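Local structure of putative esterase (Bacteroides intestinalis DSM 17393, 5VOL) at residues C[210-215]-C[239-244]; C[146-151]-C[193-199]; C[130-135]-C[153-159]. The protein acts as a ferulic acid esterase of carbohydrate esterase family 1, probably releasing ferulate from arabinoxylan, and binds calcium ions. One frame throughout, in Å; residues are numbered along the deposited sequence.

Contact 1. Residues C[210-215]-C[239-244]; sequences LRSVAW and AGVPCQ. With CA (calcium ion), chain B.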
loop_
_atom_site.group_PDB
_atom_site.type_symbol
_atom_site.label_atom_id
_atom_site.label_comp_id
_atom_site.label_asym_id
_atom_site.label_seq_id
_atom_site.Cartn_x
_atom_site.Cartn_y
_atom_site.Cartn_z
ATOM N N LEU C 210 -15.303 25.402 10.490
ATOM C CA LEU C 210 -14.311 24.332 10.391
ATOM C C LEU C 210 -14.754 23.215 9.431
ATOM O O LEU C 210 -13.935 22.652 8.708
ATOM C CB LEU C 210 -14.022 23.767 11.776
ATOM C CG LEU C 210 -13.314 24.755 12.718
ATOM C CD1 LEU C 210 -13.077 24.142 14.067
ATOM C CD2 LEU C 210 -12.004 25.250 12.110
ATOM N N ARG C 211 -16.053 22.919 9.412
ATOM C CA ARG C 211 -16.611 21.902 8.506
ATOM C C ARG C 211 -16.553 22.308 7.026
ATOM O O ARG C 211 -16.768 21.473 6.149
ATOM C CB ARG C 211 -18.055 21.585 8.887
ATOM C CG ARG C 211 -18.222 21.108 10.307
ATOM C CD ARG C 211 -19.690 20.990 10.723
ATOM N NE ARG C 211 -19.808 20.435 12.071
ATOM C CZ ARG C 211 -20.556 20.961 13.035
ATOM N NH1 ARG C 211 -21.264 22.052 12.799
ATOM N NH2 ARG C 211 -20.603 20.391 14.231
ATOM N N SER C 212 -16.256 23.572 6.733
ATOM C CA SER C 212 -16.143 23.985 5.332
ATOM C C SER C 212 -14.767 23.644 4.765
ATOM O O SER C 212 -14.483 23.877 3.586
ATOM C CB SER C 212 -16.409 25.488 5.174
ATOM O OG SER C 212 -15.376 26.219 5.806
ATOM N N VAL C 213 -13.914 23.089 5.613
ATOM C CA VAL C 213 -12.571 22.702 5.212
ATOM C C VAL C 213 -12.416 21.179 5.315
ATOM O O VAL C 213 -12.940 20.561 6.234
ATOM C CB VAL C 213 -11.506 23.431 6.092
ATOM C CG1 VAL C 213 -10.094 23.024 5.701
ATOM C CG2 VAL C 213 -11.675 24.965 5.969
ATOM N N ALA C 214 -11.711 20.579 4.361
ATOM C CA ALA C 214 -11.396 19.157 4.433
ATOM C C ALA C 214 -10.096 18.976 5.208
ATOM O O ALA C 214 -9.116 19.640 4.892
ATOM C CB ALA C 214 -11.267 18.556 3.031
ATOM N N TRP C 215 -10.094 18.080 6.192
ATOM C CA TRP C 215 -8.933 17.876 7.069
ATOM C C TRP C 215 -8.359 16.462 6.993
ATOM O O TRP C 215 -9.101 15.485 6.983
ATOM C CB TRP C 215 -9.309 18.171 8.525
ATOM C CG TRP C 215 -9.990 19.492 8.740
ATOM C CD1 TRP C 215 -11.323 19.748 8.632
ATOM C CD2 TRP C 215 -9.373 20.733 9.137
ATOM N NE1 TRP C 215 -11.580 21.063 8.931
ATOM C CE2 TRP C 215 -10.401 21.693 9.239
ATOM C CE3 TRP C 215 -8.058 21.117 9.413
ATOM C CZ2 TRP C 215 -10.156 23.028 9.598
ATOM C CZ3 TRP C 215 -7.812 22.449 9.777
ATOM C CH2 TRP C 215 -8.860 23.385 9.856
ATOM N N ALA C 239 -16.430 17.068 18.112
ATOM C CA ALA C 239 -17.098 18.303 17.739
ATOM C C ALA C 239 -17.936 18.122 16.471
ATOM O O ALA C 239 -18.615 19.049 16.029
ATOM C CB ALA C 239 -16.078 19.412 17.544
ATOM N N GLY C 240 -17.880 16.934 15.880
ATOM C CA GLY C 240 -18.627 16.669 14.662
ATOM C C GLY C 240 -18.056 17.391 13.456
ATOM O O GLY C 240 -18.797 17.849 12.588
ATOM N N VAL C 241 -16.732 17.515 13.420
ATOM C CA VAL C 241 -16.031 18.081 12.275
ATOM C C VAL C 241 -15.311 16.949 11.538
ATOM O O VAL C 241 -14.371 16.358 12.073
ATOM C CB VAL C 241 -15.007 19.164 12.699
ATOM C CG1 VAL C 241 -14.402 19.836 11.476
ATOM C CG2 VAL C 241 -15.668 20.196 13.602
ATOM N N PRO C 242 -15.770 16.619 10.321
ATOM C CA PRO C 242 -15.166 15.505 9.574
ATOM C C PRO C 242 -13.658 15.672 9.385
ATOM O O PRO C 242 -13.196 16.745 8.989
ATOM C CB PRO C 242 -15.898 15.554 8.232
ATOM C CG PRO C 242 -17.279 16.072 8.601
ATOM C CD PRO C 242 -16.982 17.140 9.655
ATOM N N CYS C 243 -12.918 14.606 9.667
ATOM C CA CYS C 243 -11.464 14.628 9.643
ATOM C C CYS C 243 -10.930 13.205 9.415
ATOM O O CYS C 243 -11.383 12.280 10.074
ATOM C CB CYS C 243 -10.932 15.198 10.966
ATOM S SG CYS C 243 -9.152 15.487 11.037
ATOM N N GLN C 244 -9.996 13.024 8.483
ATOM C CA GLN C 244 -9.311 11.736 8.364
ATOM C C GLN C 244 -8.125 11.708 9.323
ATOM O O GLN C 244 -7.428 12.713 9.475
ATOM C CB GLN C 244 -8.821 11.484 6.935
ATOM C CG GLN C 244 -9.920 11.427 5.878
ATOM C CD GLN C 244 -10.939 10.327 6.153
ATOM O OE1 GLN C 244 -10.580 9.230 6.568
ATOM N NE2 GLN C 244 -12.216 10.624 5.925
HETATM CA CA CA B . -11.818 7.778 8.084
HETATM O O HOH W 1 -14.744 18.929 7.848
HETATM O O HOH W 2 -12.597 16.535 6.284
HETATM O O HOH W 3 -12.684 9.881 9.307
HETATM O O HOH W 4 -13.819 7.961 6.614
#
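Trp215 and Gln244 are joined through their main chains, Gln244 N donating to Trp215 O at 3.0 Å, and from this pairing the two backbones run back to Arg211 and Val241, whose CA atoms are 5.4 Å apart. Between these ends water fills in for direct pairing: Pro242 O accepts from two waters, one of which also donates to Val213 O while the other accepts from Trp215 N. Arg211 spans the far end with a chain extended from CG to NE and turns the edge of its guanidinium to the carbonyls of Ala239 and Gly240, at the C-terminal end of helix 226-238. Its NE meets Gly240 O at 2.8 Å in a nearly straight bond (164°) that comes from above the carbonyl plane, whereas NH2 reaches Ala239 O at 3.0 Å within that carbonyl's plane but with a more bent N-H (132°). Gly240 has positive phi and ends the helix in a Schellman motif, and the helix terminus would probably favour the arginine's charge, which Glu204 also pairs. The contact closes a beta-alpha-beta crossover, strand 214-218 to helix 226-238 to strand 244-246, at one border of the alpha/beta-hydrolase sheet. Inside the bend, the Trp215 indole lies edge-on to Leu210 O, with NE1 at 2.8 Å; Val213 N approaches the same oxygen from the opposite face, closing a type I turn. Val241 CG1, anti to the backbone N (chi1 -174°), is 4.0 Å from Leu210 CB and approaches the indole obliquely near CD1 and NE1. Cys243 SG packs against Trp215 CB at 3.7 Å. Beyond it the bent side chain of Gln244 leads away, and its OE1, which also accepts from Arg246, ligates calcium at 2.4 Å together with Asp221, Asp222 and Asp249 of a neighbouring subunit.

Contact 2. Residues C[146-151]-C[193-199]; sequences TNYGQR and NSCVKYV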
loop_
_atom_site.group_PDB
_atom_site.type_symbol
_atom_site.label_atom_id
_atom_site.label_comp_id
_atom_site.label_asym_id
_atom_site.label_seq_id
_atom_site.Cartn_x
_atom_site.Cartn_y
_atom_site.Cartn_z
ATOM N N THR C 146 -2.400 23.859 9.868
ATOM C CA THR C 146 -3.651 23.614 10.556
ATOM C C THR C 146 -4.266 24.910 11.097
ATOM O O THR C 146 -5.449 25.166 10.889
ATOM C CB THR C 146 -3.440 22.605 11.700
ATOM O OG1 THR C 146 -3.035 21.339 11.156
ATOM C CG2 THR C 146 -4.712 22.401 12.488
ATOM N N ASN C 147 -3.469 25.738 11.775
ATOM C CA ASN C 147 -4.016 26.959 12.369
ATOM C C ASN C 147 -4.363 27.997 11.297
ATOM O O ASN C 147 -5.320 28.742 11.452
ATOM C CB ASN C 147 -3.045 27.551 13.414
ATOM C CG ASN C 147 -3.714 28.591 14.319
ATOM O OD1 ASN C 147 -3.199 29.692 14.482
ATOM N ND2 ASN C 147 -4.872 28.249 14.894
ATOM N N TYR C 148 -3.618 28.023 10.196
ATOM C CA TYR C 148 -3.993 28.861 9.060
ATOM C C TYR C 148 -5.366 28.448 8.533
ATOM O O TYR C 148 -6.215 29.292 8.196
ATOM C CB TYR C 148 -2.978 28.759 7.920
ATOM C CG TYR C 148 -1.745 29.642 8.006
ATOM C CD1 TYR C 148 -1.399 30.309 9.174
ATOM C CD2 TYR C 148 -0.922 29.801 6.893
ATOM C CE1 TYR C 148 -0.239 31.128 9.225
ATOM C CE2 TYR C 148 0.217 30.597 6.931
ATOM C CZ TYR C 148 0.554 31.263 8.090
ATOM O OH TYR C 148 1.704 32.034 8.084
ATOM N N GLY C 149 -5.572 27.137 8.434
ATOM C CA GLY C 149 -6.837 26.622 7.936
ATOM C C GLY C 149 -7.952 26.933 8.915
ATOM O O GLY C 149 -9.087 27.187 8.521
ATOM N N GLN C 150 -7.618 26.930 10.199
ATOM C CA GLN C 150 -8.584 27.206 11.246
ATOM C C GLN C 150 -9.011 28.686 11.244
ATOM O O GLN C 150 -10.201 29.003 11.353
ATOM C CB GLN C 150 -8.000 26.816 12.604
ATOM C CG GLN C 150 -7.917 25.304 12.860
ATOM C CD GLN C 150 -7.292 24.983 14.210
ATOM O OE1 GLN C 150 -6.398 25.697 14.667
ATOM N NE2 GLN C 150 -7.766 23.914 14.858
ATOM N N ARG C 151 -8.046 29.591 11.110
ATOM C CA ARG C 151 -8.354 31.018 11.214
ATOM C C ARG C 151 -8.575 31.663 9.839
ATOM O O ARG C 151 -9.062 32.788 9.750
ATOM C CB ARG C 151 -7.242 31.753 11.998
ATOM C CG ARG C 151 -7.317 31.531 13.515
ATOM C CD ARG C 151 -6.263 32.310 14.335
ATOM N NE ARG C 151 -4.907 31.855 14.054
ATOM C CZ ARG C 151 -4.089 32.459 13.199
ATOM N NH1 ARG C 151 -4.486 33.557 12.573
ATOM N NH2 ARG C 151 -2.867 31.976 12.983
ATOM N N ASN C 193 -1.624 29.864 20.014
ATOM C CA ASN C 193 -2.372 29.488 18.819
ATOM C C ASN C 193 -2.596 27.977 18.721
ATOM O O ASN C 193 -2.665 27.421 17.619
ATOM C CB ASN C 193 -1.659 30.016 17.573
ATOM C CG ASN C 193 -1.784 31.525 17.436
ATOM O OD1 ASN C 193 -0.821 32.276 17.654
ATOM N ND2 ASN C 193 -2.967 31.978 17.093
ATOM N N SER C 194 -2.702 27.329 19.880
ATOM C CA SER C 194 -2.911 25.891 19.959
ATOM C C SER C 194 -4.015 25.446 19.002
ATOM O O SER C 194 -5.110 26.012 18.997
ATOM C CB SER C 194 -3.259 25.470 21.385
ATOM O OG SER C 194 -3.617 24.095 21.437
ATOM N N CYS C 195 -3.697 24.459 18.174
ATOM C CA CYS C 195 -4.658 23.940 17.209
ATOM C C CYS C 195 -5.718 23.159 17.951
ATOM O O CYS C 195 -6.881 23.163 17.568
ATOM C CB CYS C 195 -3.959 23.061 16.164
ATOM S SG CYS C 195 -2.839 23.994 15.086
ATOM N N VAL C 196 -5.299 22.488 19.015
ATOM C CA VAL C 196 -6.202 21.726 19.856
ATOM C C VAL C 196 -7.179 22.647 20.567
ATOM O O VAL C 196 -8.393 22.466 20.458
ATOM C CB VAL C 196 -5.429 20.893 20.880
ATOM C CG1 VAL C 196 -6.395 20.138 21.785
ATOM C CG2 VAL C 196 -4.477 19.916 20.159
ATOM N N LYS C 197 -6.655 23.655 21.270
ATOM C CA LYS C 197 -7.505 24.596 21.997
ATOM C C LYS C 197 -8.524 25.247 21.076
ATOM O O LYS C 197 -9.675 25.448 21.463
ATOM C CB LYS C 197 -6.670 25.686 22.689
ATOM C CG LYS C 197 -7.535 26.784 23.310
ATOM C CD LYS C 197 -6.724 27.836 24.080
ATOM C CE LYS C 197 -6.062 28.834 23.141
ATOM N NZ LYS C 197 -7.052 29.514 22.229
ATOM N N TYR C 198 -8.102 25.565 19.855
ATOM C CA TYR C 198 -8.966 26.251 18.907
ATOM C C TYR C 198 -10.242 25.465 18.639
ATOM O O TYR C 198 -11.323 26.041 18.514
ATOM C CB TYR C 198 -8.236 26.502 17.594
ATOM C CG TYR C 198 -8.954 27.495 16.724
ATOM C CD1 TYR C 198 -9.932 27.087 15.828
ATOM C CD2 TYR C 198 -8.667 28.850 16.811
ATOM C CE1 TYR C 198 -10.601 28.004 15.037
ATOM C CE2 TYR C 198 -9.326 29.768 16.023
ATOM C CZ TYR C 198 -10.295 29.338 15.140
ATOM O OH TYR C 198 -10.949 30.253 14.348
ATOM N N VAL C 199 -10.114 24.143 18.559
ATOM C CA VAL C 199 -11.281 23.287 18.367
ATOM C C VAL C 199 -12.041 23.099 19.674
ATOM O O VAL C 199 -13.259 23.170 19.694
ATOM C CB VAL C 199 -10.886 21.903 17.797
ATOM C CG1 VAL C 199 -12.141 21.021 17.610
ATOM C CG2 VAL C 199 -10.134 22.088 16.478
HETATM O O HOH W 5 -12.886 28.893 12.650
#
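Gln150 and Tyr198 lie alongside one another, head to tail, the glutamine amide turned 31° from the phenol ring. Gln150 CB lies over one face of that ring, 4.0 Å from its centroid in a CH-pi contact, while Arg151 CG approaches Tyr198 CE2 obliquely at 3.7 Å. Extended beyond CG, the Gln150 chain carries its amide past the ring to the first turn of helix 195-200, where NE2 donates to Cys195 O at 2.9 Å, almost straight (173°) and within the amide plane. The other end of this amide is held too: Asn147 ND2 donates to OE1 at 3.0 Å, in the plane of both groups, so the rotation of the glutamine is fixed. Asn147 OD1 in turn accepts side-on from Arg151 NE and NH2, both from the same face of its plane. Replacing Asn147 by an alanine would probably leave Gln150 OE1 without this donor and the Arg151 guanidinium less firmly oriented, with Glu109 still holding its NH1. Deeper in, Cys195 SG packs against Thr146 CG2 at 3.6 Å. A water joins Gln150 O to the Tyr198 hydroxyl at the outer end. The two helical segments run in the same general direction, inclined by 26°, with 10.3 Å between axes; helix 226-238 touches Thr146, Gln150 and Val199, and strand 158-162 lies against Thr146.

Contact 3. Residues C[130-135]-C[153-159]; sequences RQHRAI and SDMFCAV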
loop_
_atom_site.group_PDB
_atom_site.type_symbol
_atom_site.label_atom_id
_atom_site.label_comp_id
_atom_site.label_asym_id
_atom_site.label_seq_id
_atom_site.Cartn_x
_atom_site.Cartn_y
_atom_site.Cartn_z
ATOM N N ARG C 130 -10.465 30.049 -3.229
ATOM C CA ARG C 130 -10.456 29.092 -2.133
ATOM C C ARG C 130 -10.554 27.639 -2.597
ATOM O O ARG C 130 -9.898 26.741 -2.064
ATOM C CB ARG C 130 -11.621 29.416 -1.212
ATOM C CG ARG C 130 -11.889 28.394 -0.177
ATOM C CD ARG C 130 -13.127 28.745 0.599
ATOM N NE ARG C 130 -13.118 27.982 1.836
ATOM C CZ ARG C 130 -13.612 26.759 1.951
ATOM N NH1 ARG C 130 -14.196 26.181 0.901
ATOM N NH2 ARG C 130 -13.543 26.132 3.119
ATOM N N GLN C 131 -11.386 27.435 -3.606
ATOM C CA GLN C 131 -11.668 26.117 -4.145
ATOM C C GLN C 131 -10.442 25.479 -4.785
ATOM O O GLN C 131 -10.416 24.268 -5.017
ATOM C CB GLN C 131 -12.805 26.217 -5.172
ATOM C CG GLN C 131 -14.197 26.528 -4.580
ATOM C CD GLN C 131 -14.348 27.938 -3.972
ATOM O OE1 GLN C 131 -13.840 28.939 -4.504
ATOM N NE2 GLN C 131 -15.071 28.013 -2.850
ATOM N N HIS C 132 -9.429 26.289 -5.081
ATOM C CA HIS C 132 -8.190 25.787 -5.665
ATOM C C HIS C 132 -6.943 26.180 -4.859
ATOM O O HIS C 132 -5.854 26.379 -5.412
ATOM C CB HIS C 132 -8.070 26.276 -7.103
ATOM C CG HIS C 132 -9.205 25.826 -7.970
ATOM N ND1 HIS C 132 -10.349 26.573 -8.148
ATOM C CD2 HIS C 132 -9.391 24.681 -8.673
ATOM C CE1 HIS C 132 -11.185 25.916 -8.935
ATOM N NE2 HIS C 132 -10.626 24.767 -9.270
ATOM N N ARG C 133 -7.106 26.270 -3.547
ATOM C CA ARG C 133 -5.986 26.609 -2.679
ATOM C C ARG C 133 -5.956 25.683 -1.484
ATOM O O ARG C 133 -6.934 25.592 -0.749
ATOM C CB ARG C 133 -6.067 28.074 -2.210
ATOM C CG ARG C 133 -4.861 28.499 -1.338
ATOM C CD ARG C 133 -4.949 29.968 -0.833
ATOM N NE ARG C 133 -5.036 30.952 -1.914
ATOM C CZ ARG C 133 -6.139 31.631 -2.228
ATOM N NH1 ARG C 133 -7.262 31.436 -1.548
ATOM N NH2 ARG C 133 -6.115 32.517 -3.219
ATOM N N ALA C 134 -4.831 24.996 -1.283
ATOM C CA ALA C 134 -4.724 24.053 -0.176
ATOM C C ALA C 134 -3.439 24.313 0.605
ATOM O O ALA C 134 -2.551 25.015 0.135
ATOM C CB ALA C 134 -4.774 22.589 -0.696
ATOM N N ILE C 135 -3.336 23.744 1.796
ATOM C CA ILE C 135 -2.131 23.930 2.585
ATOM C C ILE C 135 -1.800 22.674 3.388
ATOM O O ILE C 135 -2.689 21.957 3.851
ATOM C CB ILE C 135 -2.274 25.181 3.515
ATOM C CG1 ILE C 135 -0.958 25.530 4.202
ATOM C CG2 ILE C 135 -3.399 25.009 4.527
ATOM C CD1 ILE C 135 -1.005 26.945 4.838
ATOM N N SER C 153 -10.323 29.940 7.083
ATOM C CA SER C 153 -11.125 28.948 6.372
ATOM C C SER C 153 -11.701 29.505 5.064
ATOM O O SER C 153 -12.059 28.740 4.161
ATOM C CB SER C 153 -12.237 28.434 7.275
ATOM O OG SER C 153 -13.123 29.473 7.646
ATOM N N ASP C 154 -11.760 30.828 4.933
ATOM C CA ASP C 154 -12.222 31.422 3.677
ATOM C C ASP C 154 -11.128 31.397 2.611
ATOM O O ASP C 154 -11.365 31.755 1.459
ATOM C CB ASP C 154 -12.731 32.863 3.888
ATOM C CG ASP C 154 -11.654 33.811 4.419
ATOM O OD1 ASP C 154 -10.707 33.365 5.104
ATOM O OD2 ASP C 154 -11.771 35.031 4.161
ATOM N N MET C 155 -9.928 30.960 2.988
ATOM C CA MET C 155 -8.816 30.924 2.039
ATOM C C MET C 155 -8.457 29.503 1.578
ATOM O O MET C 155 -7.879 29.334 0.519
ATOM C CB MET C 155 -7.579 31.587 2.650
ATOM C CG MET C 155 -7.741 33.095 2.964
ATOM S SD MET C 155 -7.846 34.077 1.462
ATOM C CE MET C 155 -6.163 34.045 0.855
ATOM N N PHE C 156 -8.775 28.493 2.382
ATOM C CA PHE C 156 -8.337 27.123 2.081
ATOM C C PHE C 156 -9.472 26.105 2.042
ATOM O O PHE C 156 -10.336 26.095 2.919
ATOM C CB PHE C 156 -7.303 26.667 3.112
ATOM C CG PHE C 156 -6.125 27.586 3.221
ATOM C CD1 PHE C 156 -5.095 27.519 2.294
ATOM C CD2 PHE C 156 -6.055 28.524 4.241
ATOM C CE1 PHE C 156 -4.006 28.371 2.380
ATOM C CE2 PHE C 156 -4.962 29.386 4.336
ATOM C CZ PHE C 156 -3.937 29.307 3.406
ATOM N N CYS C 157 -9.446 25.229 1.040
ATOM C CA CYS C 157 -10.445 24.164 0.945
ATOM C C CYS C 157 -10.010 22.904 1.687
ATOM O O CYS C 157 -10.853 22.076 2.062
ATOM C CB CYS C 157 -10.741 23.822 -0.527
ATOM S SG CYS C 157 -9.359 23.115 -1.451
ATOM N N ALA C 158 -8.700 22.759 1.907
ATOM C CA ALA C 158 -8.158 21.524 2.467
ATOM C C ALA C 158 -6.855 21.740 3.241
ATOM O O ALA C 158 -6.015 22.529 2.824
ATOM C CB ALA C 158 -7.930 20.507 1.348
ATOM N N VAL C 159 -6.693 20.993 4.331
ATOM C CA VAL C 159 -5.476 20.993 5.142
ATOM C C VAL C 159 -4.957 19.562 5.323
ATOM O O VAL C 159 -5.704 18.679 5.730
ATOM C CB VAL C 159 -5.717 21.612 6.538
ATOM C CG1 VAL C 159 -4.445 21.523 7.400
ATOM C CG2 VAL C 159 -6.185 23.071 6.415
#
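Ile135 and Val159 pair in parallel near the start of strands 133-138 and 158-162, the two strands of a beta-alpha-beta unit whose connecting helix is 140-151. Ile135 N donates to Ala158 O at 3.1 Å, and Val159 CA-H points at Ile135 O. Two residues earlier, Cys157 N reaches Arg133 O at 3.1 Å, nearly along the C=O axis (177°). On the face turned to helix 140-151 the two beta-branched side chains run alongside each other in the same direction, their CG2 atoms 3.9 Å apart. With CG1 of Ile135 anti to the backbone N (chi1 -171°), CG2 is set over one face of the Phe156 ring, 4.0 Å from its centroid in a CH-pi contact; Tyr148 of the helix also touches both side chains. Strand 133-138 is central in the alpha/beta-hydrolase sheet and leads into what is probably the nucleophile elbow, so this pairing lies below the presumed active-site turn. At the start of strand 133-138 and just before it, Arg133 and Arg130 grip the carbonyls of the loop before strand 158-162. Arg133, bent at chi3, sends NH1 to Met155 O at 3.0 Å, on a lone pair and in the guanidinium plane, while Met155 CE, on a folded side chain, sits over one face of the guanidinium. The Phe156 ring is turned at nearly a right angle to that group, and Glu121 takes Arg133 NE in a salt bridge. Arg130 passes along the loop: NE meets Ser153 O at 2.7 Å, the oxygen in the guanidinium plane and the donor in the carbonyl plane, and the backbone of Phe156 and Cys157 lies over one guanidinium face. Its NH2 donates weakly to Ser153 O and probably also to Ser212 O, tying the loop to the next strand.

How the contacts relate
Along the chain contacts 2 and 3 interlock, since helix 140-151 links the two strands of contact 3, and both close before contact 1 opens. Their centres lie 12 to 15 Å apart. Contacts 1 and 3 share the main sheet, where strands 158-162 and 214-218 are neighbours and Ala214 O meets Val159 N. Contact 2 sits against one side of that sheet: Thr146 and Gly149 rest on Val159, and the Trp215 ring of contact 1 packs on Gln150 and Gly149. Together they extend from the middle of the alpha/beta-hydrolase sheet to its border strand, where calcium joins this chain to a neighbouring subunit.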